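ASCH domain (Vibrio cholerae TMA 21, PDB 3S9X) is of unknown function but carries an ASCH domain of the PUA clan, whose members often bind RNA, so that a role in RNA binding is possible. Local coordinates at residues Leu12-Glu15 against Gln16-Ser20; Ser19-Ser22 against Arg23-Glu27. All blocks are in the same frame, centred on the assembly; numbering follows the deposited sequence.

Contact 1 (Leu12-Glu15 against Gln16-Ser20); sequences LFLE and QYLSS
Leu14 and Leu18, one helical turn apart, meet through Leu14 CD1 and Leu18 CG at 4.2 Å, the two side chains crossing at a slant. With CG anti to the backbone N (chi1 -179°) and chi2 at 49°, Leu14 turns CD1 toward Leu18 and the edge of the Tyr17 ring. Near that ring's plane, Leu14 CD1 lies 4.5 Å from Tyr17 CD2. On the next flank Gln16, extended beyond CG, brings NE2 to 3.8 Å from Phe13 CD1. NE2 comes in obliquely to the ring, and the amide and ring planes lie 54° apart. The bent Glu15 chain sets OE2 4.0 Å from Leu18 CD1. Behind these side chains run the i to i+4 bonds of an alpha-helix: Leu18 N donates to Leu14 O at 2.9 Å in a nearly straight bond (N-H...O 174°), and Ser19 N reaches Glu15 O at 3.0 Å. Farther along, Tyr17 O accepts from Ser20 N and, at 2.7 Å, from Ser20 OG. Tyr17 OH, at the far end of its ring, is hydrogen-bonded to Tyr29 OH. Phe3 touches Leu14, Glu15 and Leu18, whereas the inner face of helix 8-19 rests on the mixed sheet: Leu14 and Tyr17 touch Leu79 of strand 79-83, Phe13 and Tyr17 touch Ile92 of strand 89-102, and Phe13 packs edge-to-face with Tyr158 of strand 148-158.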
loop_
_atom_site.group_PDB
_atom_site.type_symbol
_atom_site.label_atom_id
_atom_site.label_comp_id
_atom_site.label_asym_id
_atom_site.label_seq_id
_atom_site.Cartn_x
_atom_site.Cartn_y
_atom_site.Cartn_z
ATOM N N LEU A 12 -15.248 6.781 -9.902
ATOM C CA LEU A 12 -15.154 7.647 -11.045
ATOM C C LEU A 12 -13.739 7.788 -11.531
ATOM O O LEU A 12 -13.454 7.822 -12.744
ATOM C CB LEU A 12 -15.852 9.001 -10.814
ATOM C CG LEU A 12 -17.351 9.005 -10.661
ATOM C CD1 LEU A 12 -17.802 10.341 -10.103
ATOM C CD2 LEU A 12 -17.939 8.734 -11.967
ATOM N N PHE A 13 -12.807 7.982 -10.608
ATOM C CA PHE A 13 -11.396 8.187 -10.943
ATOM C C PHE A 13 -10.844 6.950 -11.606
ATOM O O PHE A 13 -10.107 7.023 -12.609
ATOM C CB PHE A 13 -10.623 8.537 -9.669
ATOM C CG PHE A 13 -9.251 9.156 -9.847
ATOM C CD1 PHE A 13 -9.149 10.456 -10.323
ATOM C CD2 PHE A 13 -8.140 8.512 -9.426
ATOM C CE1 PHE A 13 -7.914 11.077 -10.341
ATOM C CE2 PHE A 13 -6.913 9.155 -9.424
ATOM C CZ PHE A 13 -6.792 10.419 -9.902
ATOM N N LEU A 14 -11.140 5.784 -11.022
ATOM C CA LEU A 14 -10.708 4.516 -11.590
ATOM C C LEU A 14 -11.274 4.302 -13.000
ATOM O O LEU A 14 -10.555 3.866 -13.888
ATOM C CB LEU A 14 -11.157 3.397 -10.697
ATOM C CG LEU A 14 -10.792 1.942 -11.068
ATOM C CD1 LEU A 14 -9.296 1.704 -11.427
ATOM C CD2 LEU A 14 -11.263 0.957 -9.962
ATOM N N GLU A 15 -12.547 4.682 -13.182
ATOM C CA GLU A 15 -13.141 4.568 -14.527
ATOM C C GLU A 15 -12.441 5.471 -15.503
ATOM O O GLU A 15 -12.298 5.120 -16.682
ATOM C CB GLU A 15 -14.638 4.799 -14.530
ATOM C CG GLU A 15 -15.402 3.745 -13.869
ATOM C CD GLU A 15 -15.588 2.408 -14.690
ATOM O OE1 GLU A 15 -16.595 1.686 -14.344
ATOM O OE2 GLU A 15 -14.738 2.050 -15.619
ATOM N N GLN A 16 -11.954 6.654 -15.056
ATOM C CA GLN A 16 -11.181 7.507 -15.941
ATOM C C GLN A 16 -9.925 6.802 -16.383
ATOM O O GLN A 16 -9.554 6.856 -17.579
ATOM C CB GLN A 16 -10.872 8.872 -15.310
ATOM C CG GLN A 16 -12.059 9.757 -15.144
ATOM C CD GLN A 16 -11.799 11.090 -14.606
ATOM O OE1 GLN A 16 -12.207 12.155 -15.191
ATOM N NE2 GLN A 16 -11.189 11.105 -13.487
ATOM N N TYR A 17 -9.204 6.182 -15.459
ATOM C CA TYR A 17 -7.996 5.463 -15.854
ATOM C C TYR A 17 -8.356 4.352 -16.875
ATOM O O TYR A 17 -7.690 4.200 -17.851
ATOM C CB TYR A 17 -7.304 4.864 -14.638
ATOM C CG TYR A 17 -6.206 3.897 -15.014
ATOM C CD1 TYR A 17 -5.171 4.275 -15.852
ATOM C CD2 TYR A 17 -6.273 2.544 -14.622
ATOM C CE1 TYR A 17 -4.195 3.377 -16.253
ATOM C CE2 TYR A 17 -5.265 1.657 -15.028
ATOM C CZ TYR A 17 -4.210 2.073 -15.835
ATOM O OH TYR A 17 -3.238 1.220 -16.287
ATOM N N LEU A 18 -9.315 3.514 -16.516
ATOM C CA LEU A 18 -9.651 2.398 -17.424
ATOM C C LEU A 18 -10.050 2.836 -18.795
ATOM O O LEU A 18 -9.681 2.198 -19.771
ATOM C CB LEU A 18 -10.645 1.516 -16.761
ATOM C CG LEU A 18 -10.235 0.854 -15.423
ATOM C CD1 LEU A 18 -11.444 0.040 -14.769
ATOM C CD2 LEU A 18 -9.031 -0.124 -15.641
ATOM N N SER A 19 -10.707 3.984 -18.892
ATOM C CA SER A 19 -11.094 4.485 -20.182
ATOM C C SER A 19 -9.912 5.150 -20.922
ATOM O O SER A 19 -9.999 5.364 -22.146
ATOM C CB SER A 19 -12.350 5.370 -20.139
ATOM O OG SER A 19 -12.112 6.548 -19.409
ATOM N N SER A 20 -8.796 5.425 -20.248
ATOM C CA SER A 20 -7.684 6.129 -20.871
ATOM C C SER A 20 -6.684 5.110 -21.446
ATOM O O SER A 20 -5.701 5.461 -22.099
ATOM C CB SER A 20 -6.968 6.952 -19.714
ATOM O OG SER A 20 -6.079 6.047 -18.944
#

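Contact 2 (Ser19-Ser22 against Arg23-Glu27)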
loop_
_atom_site.group_PDB
_atom_site.type_symbol
_atom_site.label_atom_id
_atom_site.label_comp_id
_atom_site.label_asym_id
_atom_site.label_seq_id
_atom_site.Cartn_x
_atom_site.Cartn_y
_atom_site.Cartn_z
ATOM N N SER A 19 -10.707 3.984 -18.892
ATOM C CA SER A 19 -11.094 4.485 -20.182
ATOM C C SER A 19 -9.912 5.150 -20.922
ATOM O O SER A 19 -9.999 5.364 -22.146
ATOM C CB SER A 19 -12.350 5.370 -20.139
ATOM O OG SER A 19 -12.112 6.548 -19.409
ATOM N N SER A 20 -8.796 5.425 -20.248
ATOM C CA SER A 20 -7.684 6.129 -20.871
ATOM C C SER A 20 -6.684 5.110 -21.446
ATOM O O SER A 20 -5.701 5.461 -22.099
ATOM C CB SER A 20 -6.968 6.952 -19.714
ATOM O OG SER A 20 -6.079 6.047 -18.944
ATOM N N VAL A 21 -6.955 3.823 -21.294
ATOM C CA VAL A 21 -6.111 2.759 -21.836
ATOM C C VAL A 21 -6.963 1.885 -22.803
ATOM O O VAL A 21 -8.159 1.955 -22.832
ATOM C CB VAL A 21 -5.426 1.870 -20.774
ATOM C CG1 VAL A 21 -4.512 2.743 -19.899
ATOM C CG2 VAL A 21 -6.458 1.162 -19.906
ATOM N N SER A 22 -6.298 1.095 -23.596
ATOM C CA SER A 22 -6.983 0.279 -24.619
ATOM C C SER A 22 -7.807 -0.793 -23.928
ATOM O O SER A 22 -7.555 -1.164 -22.794
ATOM C CB SER A 22 -5.959 -0.419 -25.469
ATOM O OG SER A 22 -5.310 -1.456 -24.743
ATOM N N ARG A 23 -8.768 -1.344 -24.671
ATOM C CA ARG A 23 -9.646 -2.413 -24.131
ATOM C C ARG A 23 -8.808 -3.572 -23.716
ATOM O O ARG A 23 -9.080 -4.185 -22.645
ATOM C CB ARG A 23 -10.590 -2.892 -25.187
ATOM C CG ARG A 23 -11.644 -3.832 -24.559
ATOM C CD ARG A 23 -12.614 -3.095 -23.776
ATOM N NE ARG A 23 -13.505 -2.203 -24.514
ATOM C CZ ARG A 23 -14.615 -2.551 -25.114
ATOM N NH1 ARG A 23 -15.059 -3.826 -25.047
ATOM N NH2 ARG A 23 -15.324 -1.608 -25.678
ATOM N N GLU A 24 -7.735 -3.842 -24.440
ATOM C CA GLU A 24 -6.881 -5.022 -24.104
ATOM C C GLU A 24 -6.312 -4.862 -22.722
ATOM O O GLU A 24 -6.269 -5.816 -21.948
ATOM C CB GLU A 24 -5.632 -5.158 -25.020
ATOM C CG GLU A 24 -5.947 -5.594 -26.462
ATOM C CD GLU A 24 -6.824 -6.868 -26.539
ATOM O OE1 GLU A 24 -6.400 -7.966 -26.041
ATOM O OE2 GLU A 24 -7.948 -6.769 -27.095
ATOM N N VAL A 25 -5.846 -3.659 -22.447
ATOM C CA VAL A 25 -5.219 -3.361 -21.171
ATOM C C VAL A 25 -6.226 -3.273 -20.060
ATOM O O VAL A 25 -6.031 -3.889 -19.011
ATOM C CB VAL A 25 -4.399 -2.039 -21.247
ATOM C CG1 VAL A 25 -3.849 -1.472 -19.865
ATOM C CG2 VAL A 25 -3.303 -2.145 -22.323
ATOM N N SER A 26 -7.335 -2.590 -20.277
ATOM C CA SER A 26 -8.270 -2.431 -19.169
ATOM C C SER A 26 -8.916 -3.757 -18.756
ATOM O O SER A 26 -9.161 -3.938 -17.582
ATOM C CB SER A 26 -9.368 -1.421 -19.490
ATOM O OG SER A 26 -10.089 -1.748 -20.618
ATOM N N GLU A 27 -9.200 -4.636 -19.689
ATOM C CA GLU A 27 -9.925 -5.821 -19.392
ATOM C C GLU A 27 -9.074 -6.821 -18.656
ATOM O O GLU A 27 -9.637 -7.751 -18.037
ATOM C CB GLU A 27 -10.523 -6.455 -20.683
ATOM C CG GLU A 27 -11.839 -5.816 -20.999
ATOM C CD GLU A 27 -12.529 -6.361 -22.226
ATOM O OE1 GLU A 27 -11.873 -7.164 -22.983
ATOM O OE2 GLU A 27 -13.716 -5.952 -22.368
HETATM O O HOH W 1 -10.487 0.580 -22.132
#
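Ser22 and Ser26 are joined by the shortest direct hydrogen bond between the two segments: Ser26 N donates to Ser22 O at 2.9 Å, with an N-H...O angle of 167°. The Ser22 side chain turns to the same helix start. With OG held between its own backbone N and carbonyl carbon (chi1 71°), it accepts from Val25 N at 3.2 Å. One residue thus offers two acceptors to the first turn, its hydroxyl to Val25 N and its carbonyl to Ser26 N. A water adds a third link, donating to Val21 O at 2.8 Å and hydrogen-bonded also to Ser26 OG at 2.8 Å, so the loop carbonyl and the helix hydroxyl are bridged. Ser22 is the N-cap of helix 23-27, a serine cap in which the side-chain oxygen accepts from an amide of the first turn. The extended backbone of Val21 and Ser22 leads into this cap from the end of helix 8-19. Beside these polar bonds, Val21 is directed at the helix and lays CG2 against Val25 CG1 at 3.7 Å, the two side chains crossing at about a right angle. The same Val21 CG2 also lies 3.9 Å from Ser26 CB, so one methyl touches two successive residues of the helix. Val25 CG2 sits beside the capping hydroxyl. Farther along, on the exposed side, Arg23 bends at chi2 and chi3 and brings NH1 to 3.7 Å from Glu27 OE2, a long salt bridge across one turn.

Overall arrangement
From the N terminus the chain enters helix 8-19, whose last two turns form contact 1, and runs on through Ser19 and Ser20, which belong to both contacts. Contact 2 then takes in the short connection and the start of helix 23-27. The two follow in series, neither nested nor crossed, with centres about 9 Å apart. Contact 2 spans the loop between the helices, and Leu18 O meets Ser26 CB at 3.6 Å where the second helix turns back on the first. Contact 1 ties the chain to the mixed sheet, while contact 2 lies at the surface, before the chain passes on to edge strand 32-35.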